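Local atomic coordinates of putative Acetyltransferase (Pyrococcus horikoshii, PDB entry 3DDD), a protein that probably transfers acyl groups from coenzyme A thioesters as a member of the GNAT acetyltransferase family, and binds coenzyme A. Residues D120-Y134 / C263-K275. Numbering follows the deposited sequence.
Sequences DTIRLDASSQGYGLY and CMRMRLGSKIEEK. With COA (coenzyme A), chain B; EDO (1,2-ethanediol), chain E.
Beside the coenzyme A pocket of the first GNAT domain, strand 121-126 pairs antiparallel with strand 263-267, which comes from the second GNAT-family region; backbone bonds such as L268 N to I122 O (2.8 Å) zip them together. On the face carrying R123, D125 and R265, the R265 guanidinium grips the D125 carboxylate side-on, NE to OD1 and NH2 to OD2, both 3.0 Å; T145 OG1 also bonds OD1. CG of R265 stands anti to the backbone N (chi1 -180°), which runs the chain alongside D125, before a bend at chi3 brings the nitrogens to the oxygens. Putting a leucine in its place would probably leave buried D125 without this positive charge and G288 without this salt bridge. R123 is long enough to reach E274, its NH2 meeting OE1 from above the carboxylate plane at 3.1 Å; E142 takes the same nitrogen, and Y143 OH bonds E274 OE2. Strand 121-126 lies parallel to strand 86-94, as the fifth GNAT strand does beside the fourth, and in the turn after it S127 OG bonds coenzyme A O5P weakly while Q129 OE1 accepts from N8P (3.2 Å). On the other face, unbranched selenomethionine M266 slides SE against small A126 CB (3.6 Å) and, obliquely, 4.5 Å from the Y131 ring centroid, a Met-aromatic contact, with CE 3.5 Å from CE1.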
ATOM      1  N   ASP A 120       9.363  -2.679  16.094  1.00 33.32           N
ATOM      2  CA  ASP A 120       9.115  -4.027  16.593  1.00 35.12           C
ATOM      3  C   ASP A 120       7.984  -4.786  15.895  1.00 34.53           C
ATOM      4  O   ASP A 120       7.752  -5.967  16.162  1.00 38.17           O
ATOM      5  CB  ASP A 120       8.856  -3.971  18.101  1.00 33.86           C
ATOM      6  CG  ASP A 120      10.094  -3.528  18.890  1.00 36.14           C
ATOM      7  OD1 ASP A 120      11.250  -3.711  18.425  1.00 48.00           O
ATOM      8  OD2 ASP A 120       9.895  -2.984  19.980  1.00 45.71           O
ATOM      9  N   THR A 121       7.292  -4.133  14.993  1.00 33.68           N
ATOM     10  CA  THR A 121       6.291  -4.817  14.196  1.00 34.26           C
ATOM     11  C   THR A 121       6.472  -4.460  12.740  1.00 33.89           C
ATOM     12  O   THR A 121       6.631  -3.301  12.402  1.00 32.43           O
ATOM     13  CB  THR A 121       4.899  -4.489  14.684  1.00 34.54           C
ATOM     14  OG1 THR A 121       4.779  -5.045  15.991  1.00 34.78           O
ATOM     15  CG2 THR A 121       3.810  -5.100  13.744  1.00 28.02           C
ATOM     16  N   ILE A 122       6.485  -5.478  11.885  1.00 34.36           N
ATOM     17  CA  ILE A 122       6.510  -5.267  10.444  1.00 33.01           C
ATOM     18  C   ILE A 122       5.318  -5.998   9.859  1.00 33.04           C
ATOM     19  O   ILE A 122       5.056  -7.141  10.199  1.00 29.44           O
ATOM     20  CB  ILE A 122       7.860  -5.719   9.806  1.00 33.48           C
ATOM     21  CG1 ILE A 122       8.998  -4.788  10.262  1.00 31.66           C
ATOM     22  CG2 ILE A 122       7.783  -5.700   8.295  1.00 25.46           C
ATOM     23  CD1 ILE A 122      10.382  -5.346  10.042  1.00 33.57           C
ATOM     24  N   ARG A 123       4.596  -5.318   8.980  1.00 34.34           N
ATOM     25  CA  ARG A 123       3.429  -5.897   8.345  1.00 33.94           C
ATOM     26  C   ARG A 123       3.466  -5.721   6.828  1.00 33.00           C
ATOM     27  O   ARG A 123       4.245  -4.946   6.280  1.00 31.24           O
ATOM     28  CB  ARG A 123       2.157  -5.285   8.931  1.00 32.05           C
ATOM     29  CG  ARG A 123       2.008  -5.570  10.399  1.00 31.32           C
ATOM     30  CD  ARG A 123       1.037  -4.667  11.058  1.00 39.59           C
ATOM     31  NE  ARG A 123      -0.354  -5.083  10.899  1.00 34.27           N
ATOM     32  CZ  ARG A 123      -1.387  -4.247  10.935  1.00 37.22           C
ATOM     33  NH1 ARG A 123      -1.204  -2.924  11.059  1.00 38.20           N
ATOM     34  NH2 ARG A 123      -2.611  -4.730  10.785  1.00 34.51           N
ATOM     35  N   LEU A 124       2.600  -6.468   6.169  1.00 32.21           N
ATOM     36  CA  LEU A 124       2.515  -6.465   4.718  1.00 31.87           C
ATOM     37  C   LEU A 124       1.229  -7.134   4.260  1.00 30.28           C
ATOM     38  O   LEU A 124       0.581  -7.838   5.021  1.00 34.65           O
ATOM     39  CB  LEU A 124       3.718  -7.190   4.103  1.00 32.09           C
ATOM     40  CG  LEU A 124       3.980  -8.634   4.546  1.00 35.67           C
ATOM     41  CD1 LEU A 124       3.062  -9.646   3.819  1.00 25.38           C
ATOM     42  CD2 LEU A 124       5.416  -8.970   4.332  1.00 27.60           C
ATOM     43  N   ASP A 125       0.905  -6.916   2.994  1.00 33.43           N
ATOM     44  CA  ASP A 125      -0.216  -7.554   2.308  1.00 34.00           C
ATOM     45  C   ASP A 125       0.292  -8.459   1.210  1.00 33.51           C
ATOM     46  O   ASP A 125       0.767  -7.990   0.170  1.00 33.30           O
ATOM     47  CB  ASP A 125      -1.144  -6.493   1.765  1.00 34.25           C
ATOM     48  CG  ASP A 125      -1.882  -5.794   2.871  1.00 31.91           C
ATOM     49  OD1 ASP A 125      -2.716  -6.471   3.503  1.00 32.49           O
ATOM     50  OD2 ASP A 125      -1.626  -4.583   3.116  1.00 36.78           O
ATOM     51  N   ALA A 126       0.196  -9.758   1.488  1.00 29.34           N
ATOM     52  CA  ALA A 126       0.767 -10.845   0.680  1.00 32.45           C
ATOM     53  C   ALA A 126      -0.111 -11.376  -0.443  1.00 33.21           C
ATOM     54  O   ALA A 126      -1.205 -11.888  -0.188  1.00 35.89           O
ATOM     55  CB  ALA A 126       1.089 -12.063   1.630  1.00 29.69           C
ATOM     56  N   SER A 127       0.421 -11.369  -1.668  1.00 37.95           N
ATOM     57  CA  SER A 127      -0.175 -12.073  -2.805  1.00 38.53           C
ATOM     58  C   SER A 127       0.104 -13.568  -2.702  1.00 39.34           C
ATOM     59  O   SER A 127       0.796 -14.003  -1.782  1.00 39.88           O
ATOM     60  CB  SER A 127       0.408 -11.532  -4.109  1.00 40.85           C
ATOM     61  OG  SER A 127       1.770 -11.946  -4.282  1.00 45.32           O
ATOM     62  N   SER A 128      -0.426 -14.358  -3.639  1.00 39.97           N
ATOM     63  CA  SER A 128      -0.157 -15.806  -3.682  1.00 40.02           C
ATOM     64  C   SER A 128       1.298 -16.149  -3.943  1.00 39.55           C
ATOM     65  O   SER A 128       1.774 -17.148  -3.437  1.00 36.96           O
ATOM     66  CB  SER A 128      -0.961 -16.489  -4.785  1.00 40.76           C
ATOM     67  OG  SER A 128      -2.325 -16.362  -4.527  1.00 51.02           O
ATOM     68  N   GLN A 129       1.983 -15.364  -4.779  1.00 37.36           N
ATOM     69  CA  GLN A 129       3.380 -15.631  -5.051  1.00 36.31           C
ATOM     70  C   GLN A 129       4.260 -15.261  -3.863  1.00 36.14           C
ATOM     71  O   GLN A 129       5.225 -15.964  -3.562  1.00 33.08           O
ATOM     72  CB  GLN A 129       3.842 -14.924  -6.330  1.00 35.57           C
ATOM     73  CG  GLN A 129       3.275 -15.531  -7.607  1.00 41.56           C
ATOM     74  CD  GLN A 129       3.706 -14.822  -8.882  1.00 41.34           C
ATOM     75  OE1 GLN A 129       4.667 -14.056  -8.904  1.00 55.96           O
ATOM     76  NE2 GLN A 129       2.995 -15.092  -9.963  1.00 51.96           N
ATOM     77  N   GLY A 130       3.935 -14.172  -3.176  1.00 36.33           N
ATOM     78  CA  GLY A 130       4.753 -13.713  -2.053  1.00 36.19           C
ATOM     79  C   GLY A 130       4.601 -14.534  -0.782  1.00 36.98           C
ATOM     80  O   GLY A 130       5.558 -14.726  -0.033  1.00 35.60           O
ATOM     81  N   TYR A 131       3.388 -15.024  -0.545  1.00 35.99           N
ATOM     82  CA  TYR A 131       3.007 -15.638   0.723  1.00 31.59           C
ATOM     83  C   TYR A 131       4.067 -16.589   1.260  1.00 30.83           C
ATOM     84  O   TYR A 131       4.441 -16.510   2.441  1.00 28.78           O
ATOM     85  CB  TYR A 131       1.645 -16.346   0.570  1.00 33.84           C
ATOM     86  CG  TYR A 131       1.095 -16.895   1.869  1.00 32.97           C
ATOM     87  CD1 TYR A 131       0.344 -16.091   2.702  1.00 33.31           C
ATOM     88  CD2 TYR A 131       1.328 -18.207   2.252  1.00 33.10           C
ATOM     89  CE1 TYR A 131      -0.140 -16.554   3.881  1.00 33.60           C
ATOM     90  CE2 TYR A 131       0.849 -18.698   3.476  1.00 35.88           C
ATOM     91  CZ  TYR A 131       0.116 -17.855   4.278  1.00 36.82           C
ATOM     92  OH  TYR A 131      -0.409 -18.276   5.475  1.00 39.06           O
ATOM     93  N   GLY A 132       4.554 -17.491   0.407  1.00 32.16           N
ATOM     94  CA  GLY A 132       5.519 -18.494   0.834  1.00 31.48           C
ATOM     95  C   GLY A 132       6.870 -17.928   1.237  1.00 30.54           C
ATOM     96  O   GLY A 132       7.561 -18.510   2.043  1.00 32.13           O
ATOM     97  N   LEU A 133       7.277 -16.836   0.611  1.00 32.65           N
ATOM     98  CA  LEU A 133       8.492 -16.102   0.981  1.00 32.44           C
ATOM     99  C   LEU A 133       8.338 -15.581   2.415  1.00 32.81           C
ATOM    100  O   LEU A 133       9.145 -15.864   3.287  1.00 33.98           O
ATOM    101  CB  LEU A 133       8.716 -14.952  -0.015  1.00 32.99           C
ATOM    102  CG  LEU A 133      10.086 -14.285  -0.232  1.00 36.18           C
ATOM    103  CD1 LEU A 133      10.126 -13.483  -1.578  1.00 32.93           C
ATOM    104  CD2 LEU A 133      10.417 -13.373   0.910  1.00 26.25           C
ATOM    105  N   TYR A 134       7.260 -14.858   2.678  1.00 33.51           N
ATOM    106  CA  TYR A 134       7.102 -14.170   3.975  1.00 32.91           C
ATOM    107  C   TYR A 134       6.932 -15.171   5.142  1.00 33.46           C
ATOM    108  O   TYR A 134       7.348 -14.920   6.282  1.00 33.26           O
ATOM    109  CB  TYR A 134       5.934 -13.191   3.904  1.00 30.14           C
ATOM    110  CG  TYR A 134       5.977 -12.295   2.658  1.00 31.99           C
ATOM    111  CD1 TYR A 134       7.129 -11.635   2.284  1.00 30.18           C
ATOM    112  CD2 TYR A 134       4.854 -12.134   1.863  1.00 28.26           C
ATOM    113  CE1 TYR A 134       7.147 -10.805   1.122  1.00 36.22           C
ATOM    114  CE2 TYR A 134       4.851 -11.310   0.750  1.00 33.69           C
ATOM    115  CZ  TYR A 134       6.005 -10.674   0.369  1.00 36.91           C
ATOM    116  OH  TYR A 134       5.974  -9.908  -0.758  1.00 37.66           O
ATOM    117  N   CYS A 263      -5.297 -10.232  -0.893  1.00 37.70           N
ATOM    118  CA  CYS A 263      -4.062 -10.530  -0.213  1.00 35.20           C
ATOM    119  C   CYS A 263      -4.361 -10.969   1.186  1.00 37.15           C
ATOM    120  O   CYS A 263      -5.460 -10.777   1.698  1.00 33.75           O
ATOM    121  CB  CYS A 263      -3.186  -9.297  -0.120  1.00 33.77           C
ATOM    122  SG  CYS A 263      -2.585  -8.771  -1.726  1.00 36.31           S
HETATM  123  N   MSE A 264      -3.348 -11.540   1.805  1.00 35.78           N
HETATM  124  CA  MSE A 264      -3.420 -11.866   3.183  1.00 39.27           C
HETATM  125  C   MSE A 264      -2.504 -10.855   3.846  1.00 38.75           C
HETATM  126  O   MSE A 264      -1.344 -10.711   3.471  1.00 37.72           O
HETATM  127  CB  MSE A 264      -2.990 -13.316   3.397  1.00 36.87           C
HETATM  128  CG  MSE A 264      -2.883 -13.732   4.846  1.00 44.43           C
HETATM  129 SE   MSE A 264      -4.561 -13.708   5.791  0.75 34.84          SE
HETATM  130  CE  MSE A 264      -5.323 -15.403   5.127  1.00 32.85           C
ATOM    131  N   ARG A 265      -3.055 -10.113   4.792  1.00 37.42           N
ATOM    132  CA  ARG A 265      -2.265  -9.226   5.588  1.00 35.53           C
ATOM    133  C   ARG A 265      -1.529 -10.128   6.558  1.00 33.37           C
ATOM    134  O   ARG A 265      -2.066 -11.116   6.995  1.00 33.35           O
ATOM    135  CB  ARG A 265      -3.148  -8.201   6.290  1.00 34.65           C
ATOM    136  CG  ARG A 265      -2.449  -7.198   7.163  1.00 31.68           C
ATOM    137  CD  ARG A 265      -3.370  -5.973   7.370  1.00 36.06           C
ATOM    138  NE  ARG A 265      -3.362  -5.137   6.165  1.00 38.93           N
ATOM    139  CZ  ARG A 265      -3.704  -3.856   6.105  1.00 29.35           C
ATOM    140  NH1 ARG A 265      -4.127  -3.216   7.191  1.00 34.66           N
ATOM    141  NH2 ARG A 265      -3.583  -3.203   4.944  1.00 35.44           N
HETATM  142  N   MSE A 266      -0.271  -9.806   6.828  1.00 34.04           N
HETATM  143  CA  MSE A 266       0.587 -10.633   7.681  1.00 32.55           C
HETATM  144  C   MSE A 266       1.442  -9.754   8.582  1.00 31.09           C
HETATM  145  O   MSE A 266       1.645  -8.577   8.294  1.00 32.50           O
HETATM  146  CB  MSE A 266       1.499 -11.497   6.814  1.00 32.99           C
HETATM  147  CG  MSE A 266       0.786 -12.400   5.830  1.00 32.66           C
HETATM  148 SE   MSE A 266       2.000 -13.489   4.825  0.75 30.96          SE
HETATM  149  CE  MSE A 266       2.126 -14.991   6.036  1.00 24.51           C
ATOM    150  N   ARG A 267       1.955 -10.344   9.653  1.00 35.40           N
ATOM    151  CA  ARG A 267       2.665  -9.610  10.700  1.00 35.32           C
ATOM    152  C   ARG A 267       3.860 -10.372  11.251  1.00 35.22           C
ATOM    153  O   ARG A 267       3.791 -11.575  11.546  1.00 35.14           O
ATOM    154  CB  ARG A 267       1.701  -9.254  11.847  1.00 35.28           C
ATOM    155  CG  ARG A 267       2.345  -8.488  12.989  1.00 31.14           C
ATOM    156  CD  ARG A 267       1.373  -8.253  14.113  1.00 37.11           C
ATOM    157  NE  ARG A 267       1.246  -9.445  14.954  1.00 38.39           N
ATOM    158  CZ  ARG A 267       0.256 -10.321  14.887  1.00 38.43           C
ATOM    159  NH1 ARG A 267      -0.763 -10.148  14.073  1.00 43.26           N
ATOM    160  NH2 ARG A 267       0.261 -11.362  15.695  1.00 38.70           N
ATOM    161  N   LEU A 268       4.955  -9.639  11.422  1.00 34.75           N
ATOM    162  CA  LEU A 268       6.089 -10.117  12.183  1.00 33.70           C
ATOM    163  C   LEU A 268       6.293  -9.177  13.372  1.00 32.87           C
ATOM    164  O   LEU A 268       6.620  -7.997  13.216  1.00 30.17           O
ATOM    165  CB  LEU A 268       7.347 -10.229  11.331  1.00 34.15           C
ATOM    166  CG  LEU A 268       8.594 -10.728  12.074  1.00 34.28           C
ATOM    167  CD1 LEU A 268       8.413 -12.142  12.690  1.00 31.93           C
ATOM    168  CD2 LEU A 268       9.796 -10.680  11.163  1.00 32.38           C
ATOM    169  N   GLY A 269       6.095  -9.719  14.568  1.00 31.47           N
ATOM    170  CA  GLY A 269       6.163  -8.944  15.781  1.00 32.40           C
ATOM    171  C   GLY A 269       4.809  -8.853  16.468  1.00 35.79           C
ATOM    172  O   GLY A 269       3.884  -9.608  16.152  1.00 34.91           O
ATOM    173  N   SER A 270       4.705  -7.900  17.389  1.00 38.09           N
ATOM    174  CA  SER A 270       3.525  -7.750  18.242  1.00 42.14           C
ATOM    175  C   SER A 270       2.398  -7.015  17.526  1.00 39.65           C
ATOM    176  O   SER A 270       2.635  -6.094  16.743  1.00 38.90           O
ATOM    177  CB  SER A 270       3.892  -7.043  19.572  1.00 43.19           C
ATOM    178  OG  SER A 270       4.855  -6.015  19.347  1.00 51.22           O
ATOM    179  N   LYS A 271       1.175  -7.480  17.780  1.00 40.59           N
ATOM    180  CA  LYS A 271      -0.044  -6.860  17.278  1.00 43.52           C
ATOM    181  C   LYS A 271      -0.093  -5.377  17.602  1.00 41.85           C
ATOM    182  O   LYS A 271       0.270  -4.943  18.703  1.00 38.99           O
ATOM    183  CB  LYS A 271      -1.286  -7.512  17.889  1.00 43.33           C
ATOM    184  CG  LYS A 271      -1.571  -8.922  17.420  1.00 49.81           C
ATOM    185  CD  LYS A 271      -2.964  -9.398  17.842  1.00 47.98           C
ATOM    186  CE  LYS A 271      -3.091 -10.921  17.685  1.00 55.53           C
ATOM    187  NZ  LYS A 271      -4.447 -11.333  17.176  1.00 52.75           N
ATOM    188  N   ILE A 272      -0.547  -4.629  16.614  1.00 41.67           N
ATOM    189  CA  ILE A 272      -0.793  -3.210  16.715  1.00 44.19           C
ATOM    190  C   ILE A 272      -2.275  -3.028  17.019  1.00 42.89           C
ATOM    191  O   ILE A 272      -3.111  -3.611  16.353  1.00 41.46           O
ATOM    192  CB  ILE A 272      -0.454  -2.496  15.356  1.00 44.83           C
ATOM    193  CG1 ILE A 272       1.069  -2.523  15.088  1.00 47.27           C
ATOM    194  CG2 ILE A 272      -1.021  -1.071  15.326  1.00 52.10           C
ATOM    195  CD1 ILE A 272       1.944  -2.135  16.298  1.00 41.57           C
ATOM    196  N   GLU A 273      -2.589  -2.226  18.030  1.00 46.54           N
ATOM    197  CA  GLU A 273      -3.967  -1.853  18.331  1.00 48.80           C
ATOM    198  C   GLU A 273      -4.528  -1.034  17.149  1.00 46.73           C
ATOM    199  O   GLU A 273      -4.061   0.051  16.893  1.00 45.96           O
ATOM    200  CB  GLU A 273      -4.005  -1.050  19.650  1.00 49.70           C
ATOM    201  CG  GLU A 273      -5.417  -0.818  20.251  1.00 53.41           C
ATOM    202  CD  GLU A 273      -5.431   0.106  21.504  1.00 57.40           C
ATOM    203  OE1 GLU A 273      -4.347   0.390  22.086  1.00 69.30           O
ATOM    204  OE2 GLU A 273      -6.545   0.537  21.909  1.00 66.97           O
ATOM    205  N   GLU A 274      -5.483  -1.588  16.413  1.00 45.37           N
ATOM    206  CA  GLU A 274      -6.139  -0.887  15.313  1.00 46.03           C
ATOM    207  C   GLU A 274      -7.652  -0.969  15.487  1.00 45.67           C
ATOM    208  O   GLU A 274      -8.138  -1.835  16.184  1.00 45.84           O
ATOM    209  CB  GLU A 274      -5.710  -1.471  13.954  1.00 46.10           C
ATOM    210  CG  GLU A 274      -6.057  -2.935  13.740  1.00 41.27           C
ATOM    211  CD  GLU A 274      -5.526  -3.492  12.427  1.00 46.33           C
ATOM    212  OE1 GLU A 274      -4.890  -2.743  11.644  1.00 49.01           O
ATOM    213  OE2 GLU A 274      -5.758  -4.691  12.171  1.00 53.43           O
ATOM    214  N   LYS A 275      -8.399  -0.062  14.871  1.00 45.58           N
ATOM    215  CA  LYS A 275      -9.856  -0.086  15.017  1.00 45.91           C
ATOM    216  C   LYS A 275     -10.487  -0.384  13.657  1.00 43.90           C
ATOM    217  O   LYS A 275     -10.926   0.495  12.922  1.00 43.03           O
ATOM    218  CB  LYS A 275     -10.369   1.210  15.646  1.00 46.28           C
ATOM    219  CG  LYS A 275     -11.834   1.113  16.083  1.00 52.13           C
ATOM    220  CD  LYS A 275     -12.294   2.290  16.960  1.00 49.93           C
ATOM    221  CE  LYS A 275     -13.803   2.235  17.273  1.00 53.20           C
ATOM    222  NZ  LYS A 275     -14.406   0.862  17.098  1.00 56.15           N
TER
HETATM  223  N1A COA B 300       4.225 -19.300  -6.797  1.00 36.60           N
HETATM  224  C2A COA B 300       4.208 -19.663  -5.473  1.00 33.67           C
HETATM  225  N3A COA B 300       5.242 -19.276  -4.647  1.00 40.05           N
HETATM  226  C4A COA B 300       6.263 -18.539  -5.176  1.00 28.01           C
HETATM  227  C5A COA B 300       6.290 -18.149  -6.497  1.00 37.46           C
HETATM  228  C6A COA B 300       5.257 -18.547  -7.310  1.00 40.06           C
HETATM  229  N6A COA B 300       5.468 -18.453  -8.605  1.00 28.63           N
HETATM  230  N7A COA B 300       7.406 -17.427  -6.749  1.00 31.82           N
HETATM  231  C8A COA B 300       8.074 -17.333  -5.580  1.00 33.13           C
HETATM  232  N9A COA B 300       7.369 -18.013  -4.610  1.00 25.62           N
HETATM  233  C1B COA B 300       7.624 -18.060  -3.160  1.00 34.14           C
HETATM  234  C2B COA B 300       8.056 -19.460  -2.741  1.00 34.14           C
HETATM  235  O2B COA B 300       7.704 -19.764  -1.424  1.00 34.37           O
HETATM  236  C3B COA B 300       9.554 -19.343  -2.825  1.00 37.67           C
HETATM  237  O3B COA B 300      10.163 -20.332  -2.068  1.00 40.81           O
HETATM  238  P3B COA B 300      10.502 -21.778  -2.684  1.00 47.84           P
HETATM  239  O7A COA B 300      11.444 -22.497  -1.726  1.00 46.72           O
HETATM  240  O8A COA B 300      11.210 -21.559  -3.990  1.00 36.01           O
HETATM  241  O9A COA B 300       9.247 -22.583  -2.668  1.00 43.05           O
HETATM  242  C4B COA B 300       9.726 -17.958  -2.253  1.00 35.57           C
HETATM  243  O4B COA B 300       8.712 -17.215  -2.890  1.00 35.65           O
HETATM  244  C5B COA B 300      11.087 -17.332  -2.468  1.00 33.83           C
HETATM  245  O5B COA B 300      11.445 -17.468  -3.801  1.00 35.29           O
HETATM  246  P1A COA B 300      12.378 -16.352  -4.451  1.00 33.02           P
HETATM  247  O1A COA B 300      13.145 -16.972  -5.588  1.00 40.03           O
HETATM  248  O2A COA B 300      13.311 -15.711  -3.459  1.00 28.34           O
HETATM  249  O3A COA B 300      11.264 -15.302  -4.928  1.00 35.85           O
HETATM  250  P2A COA B 300      11.415 -14.414  -6.257  1.00 29.55           P
HETATM  251  O4A COA B 300      12.779 -13.925  -6.591  1.00 32.08           O
HETATM  252  O5A COA B 300      10.785 -15.158  -7.421  1.00 39.24           O
HETATM  253  O6A COA B 300      10.409 -13.184  -5.936  1.00 34.25           O
HETATM  254  CBP COA B 300       8.042 -12.394  -5.709  1.00 42.18           C
HETATM  255  CCP COA B 300       9.122 -13.460  -5.413  1.00 38.04           C
HETATM  256  CDP COA B 300       8.685 -11.018  -5.541  1.00 30.87           C
HETATM  257  CEP COA B 300       6.947 -12.577  -4.647  1.00 38.17           C
HETATM  258  CAP COA B 300       7.243 -12.575  -7.017  1.00 44.71           C
HETATM  259  OAP COA B 300       7.701 -13.626  -7.806  1.00 49.69           O
HETATM  260  C9P COA B 300       6.998 -11.355  -7.878  1.00 37.44           C
HETATM  261  O9P COA B 300       7.937 -10.426  -8.228  1.00 30.50           O
HETATM  262  N8P COA B 300       5.789 -11.151  -8.350  1.00 52.59           N
HETATM  263  C7P COA B 300       5.258  -9.820  -8.253  1.00 58.47           C
HETATM  264  C6P COA B 300       3.778  -9.802  -7.993  1.00 57.27           C
HETATM  265  C5P COA B 300       3.377 -10.767  -6.931  1.00 64.31           C
HETATM  266  O5P COA B 300       2.487 -11.589  -7.267  1.00 61.92           O
HETATM  267  N4P COA B 300       3.998 -10.704  -5.717  1.00 72.49           N
HETATM  268  C3P COA B 300       4.434  -9.511  -4.951  1.00 65.62           C
HETATM  269  C2P COA B 300       3.448  -8.912  -3.904  1.00 64.57           C
HETATM  270  S1P COA B 300       3.227  -9.751  -2.285  1.00 49.23           S
HETATM  271  C1  EDO E 303      10.435  -6.276  13.582  1.00 56.01           C
HETATM  272  O1  EDO E 303      11.443  -6.188  14.586  1.00 64.10           O
HETATM  273  C2  EDO E 303       9.996  -7.725  13.473  1.00 50.75           C
HETATM  274  O2  EDO E 303       9.589  -8.227  14.751  1.00 58.06           O